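Local atomic coordinates of MIP07328p (Drosophila melanogaster, PDB entry 6FKK), a protein that probably acts as a repulsive axon guidance cue, signalling between cells by binding semaphorin receptors through its extracellular sema domain. Residues D159-S164 and Y178-R183; N235-P240 and D346-T351; T387-H392 and D404-G409; K414-I419 and I438-V443. All blocks are in the same frame, centred on the assembly; numbering follows the deposited sequence.

How the interactions relate
The four contacts form two touching pairs, all within the sema domain. Interactions 1 and 2, with centres about 15 Å apart, meet where Arg179 NH2 reaches Asp236 O at 2.9 Å, a probable hydrogen bond, and where Leu182 packs on Gly238. Interactions 3 and 4, centres about 9 Å apart, are successive hairpin pairings of one four-stranded antiparallel sheet, joined by Ser408 O to Thr416 N and by Ile406 N to Phe418 O, each 2.9 Å. The pairs are well separated: the centres of interactions 2 and 4 are about 49 Å apart, on opposite sides of the chain's centre. The side chain of Ser164 in interaction 1 lies about 11 Å from a protein-linked sugar.

Interaction 1 of 4, residues D159-S164 and Y178-R183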
# COMPACT_ATOMS: atom_id res chain seq x y z
N ASP A 159 -2.37 -18.82 -2.19
CA ASP A 159 -2.44 -20.25 -2.51
C ASP A 159 -2.18 -21.12 -1.28
O ASP A 159 -1.48 -22.13 -1.34
CB ASP A 159 -1.48 -20.61 -3.64
CG ASP A 159 -2.01 -20.20 -5.00
OD1 ASP A 159 -3.05 -19.51 -5.06
OD2 ASP A 159 -1.38 -20.57 -6.02
N GLY A 160 -2.76 -20.71 -0.15
CA GLY A 160 -2.71 -21.49 1.07
C GLY A 160 -1.46 -21.36 1.91
O GLY A 160 -1.31 -22.09 2.89
N HIS A 161 -0.55 -20.45 1.56
CA HIS A 161 0.68 -20.26 2.31
C HIS A 161 0.82 -18.79 2.69
O HIS A 161 0.29 -17.90 2.03
CB HIS A 161 1.92 -20.72 1.53
CG HIS A 161 1.97 -22.21 1.32
ND1 HIS A 161 2.57 -23.07 2.21
CD2 HIS A 161 1.48 -22.98 0.32
CE1 HIS A 161 2.46 -24.31 1.76
NE2 HIS A 161 1.80 -24.28 0.62
N LEU A 162 1.56 -18.55 3.77
CA LEU A 162 1.78 -17.20 4.29
C LEU A 162 3.15 -16.71 3.84
O LEU A 162 4.18 -17.29 4.20
CB LEU A 162 1.68 -17.19 5.82
CG LEU A 162 1.93 -15.85 6.50
CD1 LEU A 162 0.93 -14.81 6.02
CD2 LEU A 162 1.85 -16.00 8.01
N TYR A 163 3.16 -15.63 3.06
CA TYR A 163 4.39 -15.00 2.58
C TYR A 163 4.65 -13.78 3.45
O TYR A 163 4.05 -12.72 3.25
CB TYR A 163 4.28 -14.65 1.10
CG TYR A 163 4.29 -15.85 0.20
CD1 TYR A 163 3.15 -16.63 0.03
CD2 TYR A 163 5.43 -16.23 -0.49
CE1 TYR A 163 3.15 -17.74 -0.79
CE2 TYR A 163 5.45 -17.34 -1.31
CZ TYR A 163 4.30 -18.09 -1.46
OH TYR A 163 4.30 -19.20 -2.27
N SER A 164 5.55 -13.93 4.42
CA SER A 164 5.80 -12.90 5.42
C SER A 164 7.11 -12.16 5.12
O SER A 164 8.08 -12.76 4.65
CB SER A 164 5.87 -13.51 6.82
OG SER A 164 6.09 -12.52 7.80
N TYR A 178 9.95 -14.75 4.10
CA TYR A 178 9.90 -16.15 4.51
C TYR A 178 8.58 -16.79 4.10
O TYR A 178 7.53 -16.14 4.08
CB TYR A 178 10.11 -16.27 6.02
CG TYR A 178 9.96 -17.66 6.58
CD1 TYR A 178 10.99 -18.59 6.48
CD2 TYR A 178 8.80 -18.04 7.24
CE1 TYR A 178 10.86 -19.86 7.00
CE2 TYR A 178 8.66 -19.31 7.76
CZ TYR A 178 9.69 -20.22 7.64
OH TYR A 178 9.56 -21.48 8.15
N ARG A 179 8.65 -18.09 3.77
CA ARG A 179 7.49 -18.89 3.42
C ARG A 179 7.87 -20.37 3.33
O ARG A 179 8.69 -20.74 2.48
CB ARG A 179 6.87 -18.42 2.10
CG ARG A 179 5.50 -19.01 1.76
CD ARG A 179 5.57 -20.38 1.09
NE ARG A 179 6.58 -20.43 0.03
CZ ARG A 179 6.91 -21.53 -0.64
NH1 ARG A 179 6.31 -22.68 -0.37
NH2 ARG A 179 7.83 -21.48 -1.59
N GLU A 180 7.28 -21.21 4.18
CA GLU A 180 7.46 -22.66 4.13
C GLU A 180 8.94 -23.03 4.12
O GLU A 180 9.44 -23.72 3.22
CB GLU A 180 6.71 -23.26 2.93
CG GLU A 180 6.65 -24.79 2.86
CD GLU A 180 5.70 -25.41 3.87
OE1 GLU A 180 5.17 -24.69 4.74
OE2 GLU A 180 5.49 -26.64 3.79
N ASN A 181 9.66 -22.54 5.13
CA ASN A 181 11.08 -22.84 5.31
C ASN A 181 11.91 -22.43 4.10
O ASN A 181 12.85 -23.12 3.70
CB ASN A 181 11.31 -24.31 5.65
CG ASN A 181 12.54 -24.52 6.49
OD1 ASN A 181 13.04 -23.59 7.12
ND2 ASN A 181 13.05 -25.75 6.51
N LEU A 182 11.55 -21.29 3.49
CA LEU A 182 12.34 -20.67 2.44
C LEU A 182 12.51 -19.20 2.79
O LEU A 182 11.52 -18.47 2.91
CB LEU A 182 11.67 -20.82 1.07
CG LEU A 182 11.85 -22.16 0.35
CD1 LEU A 182 11.12 -22.14 -0.99
CD2 LEU A 182 13.33 -22.46 0.15
N ARG A 183 13.76 -18.76 2.95
CA ARG A 183 14.03 -17.41 3.42
C ARG A 183 15.14 -16.78 2.59
O ARG A 183 15.96 -17.47 1.98
CB ARG A 183 14.42 -17.38 4.90
CG ARG A 183 15.75 -18.05 5.20
CD ARG A 183 16.31 -17.58 6.53
NE ARG A 183 16.70 -16.17 6.48
CZ ARG A 183 17.07 -15.45 7.53
NH1 ARG A 183 17.08 -16.01 8.74
NH2 ARG A 183 17.41 -14.18 7.39
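Arg179 lays its CG methylene over the middle of the Tyr163 ring, 3.4 Å from the ring centroid and 6° off the ring normal, so the CH-pi contact is made by the aliphatic part of the arginine. The same CG lies 3.3 Å from Leu162 O. With CG opposite the backbone N (chi1 -169°) and further bends at chi2 and chi3, the arginine runs alongside the tyrosine in the same direction. Its guanidinium is inclined 33° to the ring, with Tyr163 OH over one of its faces; OH and NE of Arg179 are 3.5 Å apart, but the angle is too poor for a hydrogen bond. Further along the chain, Arg179 CD packs 3.7 Å from His161 CB, and Glu180 OE1 stands at the edge of the imidazole, 4.0 Å from His161 ND1.

Backbone pairing sets this register: Ser164 N donates to Tyr178 O (3.0 Å), and Tyr178 N to Ser164 O (2.8 Å). Directly afterwards the chain turns tightly through Glu180 and Asn181, both with positive phi; the turn is closed by a weak bond from Leu182 N to Arg179 O, and Arg179 N donates back to Leu182 O. Further out, Arg179 NH2 bonds to Asp236 O, while Val207 and Phe209 of strand 206-214 pack against Tyr163. The arrangement is the end of an antiparallel strand pair, 161-165 with 175-178, in a small three-stranded sheet consistent with a blade of the sema beta-propeller.

Interaction 2 of 4, residues N235-P240 and D346-T351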
# COMPACT_ATOMS: atom_id res chain seq x y z
N ASN A 235 5.79 -21.35 -6.59
CA ASN A 235 6.16 -22.76 -6.74
C ASN A 235 7.63 -23.02 -6.43
O ASN A 235 8.15 -24.08 -6.80
CB ASN A 235 5.83 -23.24 -8.15
CG ASN A 235 6.74 -22.65 -9.20
OD1 ASN A 235 7.27 -21.55 -9.04
ND2 ASN A 235 6.93 -23.38 -10.30
N ASP A 236 8.31 -22.08 -5.78
CA ASP A 236 9.71 -22.27 -5.44
C ASP A 236 9.85 -23.36 -4.38
O ASP A 236 9.19 -23.31 -3.34
CB ASP A 236 10.31 -20.95 -4.93
CG ASP A 236 11.83 -20.91 -5.04
OD1 ASP A 236 12.47 -21.98 -5.00
OD2 ASP A 236 12.38 -19.79 -5.17
N ARG A 237 10.69 -24.35 -4.66
CA ARG A 237 10.98 -25.43 -3.72
C ARG A 237 12.40 -25.35 -3.18
O ARG A 237 12.90 -26.34 -2.63
CB ARG A 237 10.75 -26.80 -4.37
CG ARG A 237 9.36 -27.04 -4.92
CD ARG A 237 9.23 -28.49 -5.36
NE ARG A 237 8.24 -28.67 -6.42
CZ ARG A 237 8.10 -29.79 -7.12
NH1 ARG A 237 8.89 -30.83 -6.87
NH2 ARG A 237 7.18 -29.88 -8.07
N GLY A 238 13.06 -24.21 -3.32
CA GLY A 238 14.45 -24.09 -2.93
C GLY A 238 15.38 -24.70 -3.96
O GLY A 238 14.97 -25.26 -4.97
N GLY A 239 16.67 -24.57 -3.68
CA GLY A 239 17.69 -25.08 -4.56
C GLY A 239 18.31 -26.37 -4.06
O GLY A 239 17.85 -26.96 -3.07
N PRO A 240 19.36 -26.83 -4.72
CA PRO A 240 20.00 -28.09 -4.32
C PRO A 240 20.91 -27.91 -3.12
O PRO A 240 21.52 -26.86 -2.92
CB PRO A 240 20.80 -28.47 -5.57
CG PRO A 240 21.18 -27.16 -6.16
CD PRO A 240 20.00 -26.24 -5.91
N ASP A 346 10.40 -27.61 -10.81
CA ASP A 346 11.13 -28.09 -9.64
C ASP A 346 12.46 -27.34 -9.58
O ASP A 346 13.42 -27.69 -10.28
CB ASP A 346 11.35 -29.60 -9.70
CG ASP A 346 11.89 -30.17 -8.40
OD1 ASP A 346 12.08 -29.39 -7.44
OD2 ASP A 346 12.12 -31.40 -8.33
N SER A 347 12.52 -26.32 -8.72
CA SER A 347 13.72 -25.50 -8.59
C SER A 347 14.88 -26.25 -7.94
O SER A 347 16.01 -25.78 -8.01
CB SER A 347 13.41 -24.24 -7.80
OG SER A 347 12.88 -24.55 -6.52
N ARG A 348 14.61 -27.40 -7.30
CA ARG A 348 15.69 -28.19 -6.73
C ARG A 348 16.61 -28.77 -7.80
O ARG A 348 17.74 -29.16 -7.49
CB ARG A 348 15.12 -29.32 -5.87
CG ARG A 348 14.20 -28.84 -4.75
CD ARG A 348 13.84 -29.98 -3.81
NE ARG A 348 12.40 -30.24 -3.79
CZ ARG A 348 11.82 -31.25 -4.43
NH1 ARG A 348 12.56 -32.11 -5.13
NH2 ARG A 348 10.50 -31.42 -4.36
N THR A 349 16.14 -28.84 -9.05
CA THR A 349 16.96 -29.32 -10.15
C THR A 349 17.91 -28.25 -10.69
O THR A 349 18.79 -28.58 -11.49
CB THR A 349 16.07 -29.81 -11.30
OG1 THR A 349 15.18 -28.77 -11.70
CG2 THR A 349 15.26 -31.02 -10.86
N LEU A 350 17.75 -27.00 -10.27
CA LEU A 350 18.67 -25.95 -10.70
C LEU A 350 20.07 -26.22 -10.17
O LEU A 350 20.25 -26.87 -9.13
CB LEU A 350 18.18 -24.58 -10.23
CG LEU A 350 16.89 -24.08 -10.88
CD1 LEU A 350 16.48 -22.74 -10.29
CD2 LEU A 350 17.07 -23.97 -12.38
N THR A 351 21.07 -25.74 -10.89
CA THR A 351 22.45 -25.96 -10.51
C THR A 351 22.90 -24.95 -9.47
O THR A 351 22.29 -23.89 -9.29
CB THR A 351 23.37 -25.89 -11.73
OG1 THR A 351 23.12 -24.68 -12.45
CG2 THR A 351 23.13 -27.08 -12.65
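Ser347 OG is gripped from the 235-240 side: it accepts the backbone N-H of Arg237 at 2.9 Å (N-H...O angle 146°), and Gly238 O and Asp236 OD1 stand 2.7 and 3.0 Å from the same oxygen. Its chi1 of 57° sets the hydroxyl between the serine's own N and carbonyl carbon, facing this group. Asp236 OD1 in turn receives Gly238 N at 2.9 Å, which holds the receiving loop in shape, and Asp236 OD2 is bonded by Thr248 N and Ser249 OG.

A second polar cluster surrounds the carboxylate of Asp346. The Arg237 guanidinium stacks on it with the planes 28° apart, NH1 lying 3.5 Å from OD1; because that oxygen is far from the guanidinium plane, the attraction is one of charge without a directed N-H. Arg348 lays a guanidinium face over Asp346 OD1, and its NH1 is 3.3 Å from OD2, again an undirected pairing. The two arginines thus share one anion, which probably offsets their own proximity. Farther along, Pro240 CB packs 3.7 Å from Arg348 O, and the proline ring also touches Val355 of helix 352-360.

The disulfide Cys233-Cys343 ties the same two chain regions together just before these segments. Structurally this is a loop-to-loop junction of the sema domain built on two Asx turns, at Asp236 and Asp346, and leading into the helix N-capped by Thr351.

Interaction 3 of 4, residues T387-H392 and D404-G409; sequences TAIAVH and DVIYSG
The beta hairpin of strands 386-396 and 402-410 begins the four-stranded antiparallel sheet of a probable sema propeller blade, and it carries a classic bulge where Thr387 and Ala388 both face Gly409. Gly409 O accepts Thr387 N at 2.7 Å and, weakly, Ala388 N. Ala388 O is doubly engaged: Ser408 OG, 3.1 Å away, approaches almost in line with the C=O bond, whereas Gly409 N, at 3.2 Å, comes from above the carbonyl plane. Regular pairing follows, Ala390 N meeting Tyr407 O at 2.9 Å and His392 N meeting Val405 O at 2.8 Å.

On one face Ile389 runs beside Ile406, with CD1 3.7 Å from CG2; with Ile389 CG1 anti to the backbone N (chi1 -178°), a further turn at chi2 brings CD1 to Ile406. Tyr286 of strand 282-290 touches both isoleucines. On the other face the Tyr407 ring turns its edge to Ala390 O and to His392 CB, which is 4.0 Å from CE1. Beyond the hairpin, Tyr407 OH bonds to Leu475 O and His392 ND1 to His476 NE2. The contact therefore combines a mainly apolar face, on which the Ser408 hydroxyl is turned back to the backbone carbonyl of Ala388, with one whose polar tips reach residues 475-476, so bonds to that region probably help fix the tyrosine and histidine orientations.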
# COMPACT_ATOMS: atom_id res chain seq x y z
N THR A 387 0.65 10.00 3.59
CA THR A 387 0.90 8.78 4.36
C THR A 387 0.07 7.59 3.91
O THR A 387 0.52 6.45 4.04
CB THR A 387 0.65 9.04 5.86
OG1 THR A 387 -0.70 9.48 6.05
CG2 THR A 387 1.62 10.08 6.40
N ALA A 388 -1.13 7.82 3.37
CA ALA A 388 -2.05 6.74 3.02
C ALA A 388 -2.55 6.93 1.59
O ALA A 388 -2.40 7.99 0.99
CB ALA A 388 -3.23 6.67 4.00
N ILE A 389 -3.18 5.88 1.06
CA ILE A 389 -3.63 5.87 -0.32
C ILE A 389 -4.83 4.94 -0.43
O ILE A 389 -4.90 3.90 0.24
CB ILE A 389 -2.49 5.45 -1.28
CG1 ILE A 389 -2.94 5.49 -2.74
CG2 ILE A 389 -1.97 4.07 -0.90
CD1 ILE A 389 -2.90 6.87 -3.35
N ALA A 390 -5.79 5.32 -1.27
CA ALA A 390 -6.96 4.50 -1.58
C ALA A 390 -7.56 5.02 -2.88
O ALA A 390 -7.45 6.21 -3.18
CB ALA A 390 -7.99 4.52 -0.45
N VAL A 391 -8.18 4.12 -3.64
CA VAL A 391 -8.67 4.44 -4.97
C VAL A 391 -10.10 3.95 -5.12
O VAL A 391 -10.42 2.82 -4.74
CB VAL A 391 -7.79 3.82 -6.07
CG1 VAL A 391 -8.34 4.14 -7.45
CG2 VAL A 391 -6.36 4.30 -5.95
N HIS A 392 -10.97 4.81 -5.68
CA HIS A 392 -12.27 4.40 -6.19
C HIS A 392 -12.16 4.32 -7.71
O HIS A 392 -12.20 5.36 -8.38
CB HIS A 392 -13.36 5.40 -5.78
CG HIS A 392 -14.75 4.99 -6.20
ND1 HIS A 392 -15.86 5.77 -5.95
CD2 HIS A 392 -15.20 3.89 -6.85
CE1 HIS A 392 -16.93 5.17 -6.43
NE2 HIS A 392 -16.56 4.02 -6.98
N ASP A 404 -10.34 7.40 -12.28
CA ASP A 404 -10.04 6.87 -10.95
C ASP A 404 -9.99 8.03 -9.96
O ASP A 404 -9.16 8.94 -10.09
CB ASP A 404 -8.71 6.12 -10.96
CG ASP A 404 -8.77 4.83 -11.74
OD1 ASP A 404 -9.89 4.43 -12.13
OD2 ASP A 404 -7.71 4.20 -11.96
N VAL A 405 -10.88 8.00 -8.97
CA VAL A 405 -10.84 8.99 -7.89
C VAL A 405 -9.85 8.50 -6.85
O VAL A 405 -10.04 7.44 -6.24
CB VAL A 405 -12.23 9.20 -7.28
CG1 VAL A 405 -12.17 10.29 -6.22
CG2 VAL A 405 -13.22 9.57 -8.37
N ILE A 406 -8.78 9.26 -6.64
CA ILE A 406 -7.67 8.85 -5.79
C ILE A 406 -7.77 9.58 -4.46
O ILE A 406 -7.92 10.81 -4.42
CB ILE A 406 -6.32 9.13 -6.48
CG1 ILE A 406 -6.24 8.37 -7.80
CG2 ILE A 406 -5.17 8.74 -5.56
CD1 ILE A 406 -5.19 8.90 -8.74
N TYR A 407 -7.68 8.83 -3.37
CA TYR A 407 -7.73 9.37 -2.02
C TYR A 407 -6.37 9.22 -1.36
O TYR A 407 -5.73 8.17 -1.46
CB TYR A 407 -8.80 8.66 -1.18
CG TYR A 407 -10.21 8.81 -1.71
CD1 TYR A 407 -10.64 8.07 -2.80
CD2 TYR A 407 -11.10 9.68 -1.12
CE1 TYR A 407 -11.93 8.20 -3.29
CE2 TYR A 407 -12.39 9.82 -1.60
CZ TYR A 407 -12.80 9.08 -2.68
OH TYR A 407 -14.08 9.21 -3.17
N SER A 408 -5.92 10.28 -0.69
CA SER A 408 -4.62 10.27 -0.03
C SER A 408 -4.72 10.97 1.31
O SER A 408 -5.36 12.02 1.42
CB SER A 408 -3.56 10.94 -0.91
OG SER A 408 -2.27 10.81 -0.33
N GLY A 409 -4.10 10.38 2.33
CA GLY A 409 -4.09 10.97 3.65
C GLY A 409 -2.74 11.52 4.05
O GLY A 409 -1.72 11.18 3.44

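Interaction 4 of 4, residues K414-I419 and I438-V443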
# COMPACT_ATOMS: atom_id res chain seq x y z
N LYS A 414 -5.38 15.28 7.15
CA LYS A 414 -6.19 15.72 6.03
C LYS A 414 -6.34 14.61 5.00
O LYS A 414 -5.55 13.67 4.95
CB LYS A 414 -5.56 16.96 5.37
CG LYS A 414 -5.21 18.09 6.32
CD LYS A 414 -4.89 19.37 5.56
CE LYS A 414 -4.28 20.42 6.46
NZ LYS A 414 -5.10 20.66 7.68
N VAL A 415 -7.38 14.74 4.18
CA VAL A 415 -7.65 13.81 3.10
C VAL A 415 -7.82 14.60 1.81
O VAL A 415 -8.53 15.61 1.79
CB VAL A 415 -8.91 12.96 3.38
CG1 VAL A 415 -9.27 12.13 2.16
CG2 VAL A 415 -8.68 12.07 4.59
N THR A 416 -7.16 14.15 0.75
CA THR A 416 -7.18 14.83 -0.54
C THR A 416 -7.79 13.91 -1.59
O THR A 416 -7.28 12.81 -1.83
CB THR A 416 -5.78 15.26 -0.96
OG1 THR A 416 -5.27 16.23 -0.04
CG2 THR A 416 -5.80 15.86 -2.36
N LYS A 417 -8.88 14.36 -2.21
CA LYS A 417 -9.44 13.71 -3.39
C LYS A 417 -8.90 14.39 -4.64
O LYS A 417 -8.78 15.62 -4.68
CB LYS A 417 -10.97 13.79 -3.40
CG LYS A 417 -11.68 13.25 -2.18
CD LYS A 417 -13.17 13.57 -2.27
CE LYS A 417 -13.98 12.87 -1.19
NZ LYS A 417 -13.55 13.24 0.19
N PHE A 418 -8.59 13.60 -5.66
CA PHE A 418 -8.19 14.18 -6.94
C PHE A 418 -8.33 13.14 -8.04
O PHE A 418 -8.30 11.93 -7.79
CB PHE A 418 -6.75 14.72 -6.89
CG PHE A 418 -5.69 13.65 -6.88
CD1 PHE A 418 -5.23 13.13 -5.68
CD2 PHE A 418 -5.12 13.20 -8.06
CE1 PHE A 418 -4.25 12.16 -5.66
CE2 PHE A 418 -4.14 12.23 -8.05
CZ PHE A 418 -3.70 11.71 -6.85
N ILE A 419 -8.48 13.64 -9.27
CA ILE A 419 -8.46 12.82 -10.47
C ILE A 419 -7.44 13.42 -11.43
O ILE A 419 -6.96 14.54 -11.25
CB ILE A 419 -9.85 12.72 -11.14
CG1 ILE A 419 -10.30 14.10 -11.65
CG2 ILE A 419 -10.87 12.14 -10.18
CD1 ILE A 419 -11.56 14.06 -12.47
N ILE A 438 -10.17 17.54 -6.11
CA ILE A 438 -11.59 17.63 -5.77
C ILE A 438 -11.79 18.35 -4.45
O ILE A 438 -12.55 19.31 -4.36
CB ILE A 438 -12.22 16.22 -5.76
CG1 ILE A 438 -12.12 15.59 -7.14
CG2 ILE A 438 -13.67 16.29 -5.30
CD1 ILE A 438 -12.60 14.16 -7.18
N SER A 439 -11.11 17.89 -3.40
CA SER A 439 -11.24 18.51 -2.08
C SER A 439 -10.05 18.13 -1.22
O SER A 439 -9.42 17.09 -1.42
CB SER A 439 -12.54 18.08 -1.39
OG SER A 439 -12.49 16.72 -1.01
N GLU A 440 -9.75 19.00 -0.26
CA GLU A 440 -8.77 18.71 0.79
C GLU A 440 -9.36 19.19 2.11
O GLU A 440 -9.42 20.40 2.36
CB GLU A 440 -7.42 19.39 0.52
CG GLU A 440 -6.35 19.02 1.53
CD GLU A 440 -5.01 19.70 1.26
OE1 GLU A 440 -4.81 20.84 1.73
OE2 GLU A 440 -4.17 19.09 0.57
N MET A 441 -9.81 18.25 2.93
CA MET A 441 -10.51 18.58 4.17
C MET A 441 -9.81 17.94 5.36
O MET A 441 -9.18 16.89 5.25
CB MET A 441 -11.97 18.11 4.12
CG MET A 441 -12.71 18.50 2.86
SD MET A 441 -14.49 18.25 3.03
CE MET A 441 -15.04 18.45 1.34
N GLN A 442 -9.94 18.60 6.51
CA GLN A 442 -9.45 18.05 7.77
C GLN A 442 -10.44 17.01 8.27
O GLN A 442 -11.62 17.32 8.46
CB GLN A 442 -9.25 19.16 8.79
CG GLN A 442 -8.54 18.72 10.06
CD GLN A 442 -7.07 18.49 9.84
OE1 GLN A 442 -6.40 19.26 9.15
NE2 GLN A 442 -6.54 17.42 10.43
N VAL A 443 -9.97 15.79 8.49
CA VAL A 443 -10.80 14.69 8.96
C VAL A 443 -10.51 14.36 10.42
O VAL A 443 -11.42 14.33 11.26
CB VAL A 443 -10.63 13.44 8.07
CG1 VAL A 443 -11.31 12.24 8.70
CG2 VAL A 443 -11.19 13.71 6.68
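Lys417 and Ile438 meet at a classic beta bulge in the hairpin of strands 414-423 and 432-442, which completes a four-stranded antiparallel sheet of the sema beta-propeller. Lys417 CB starts 3.6 Å from Ile438 CB. Lys417 CG then comes 3.8 Å from Ser439 OG, and CD lies 3.5 Å from that oxygen, also brushing Ile438 CG2. CE stays near the serine before a bend at chi4 (59°) turns the tip; NZ ends 3.8 Å from Ser439 OG and takes its hydrogen bond with His477 NE2. The lysine carbon chain thus lies along the bulge, and its ammonium group finds its hydrogen-bond partner beyond the hairpin.

In the backbone, Lys417 O receives both bulge residues: Ile438 N at 2.8 Å, from above the carbonyl plane, and Ser439 N at 3.5 Å, a weak bond. On the opposite face of the sheet Thr416 OG1 makes a weak 3.1 Å hydrogen bond to Glu440 OE2, an oxygen that also forms a salt bridge with Lys379. Near the end of the pairing Val415 crosses Val443 obliquely, CG2 to CG2 at 3.7 Å, with Val464 of strand 461-465 touching both valines.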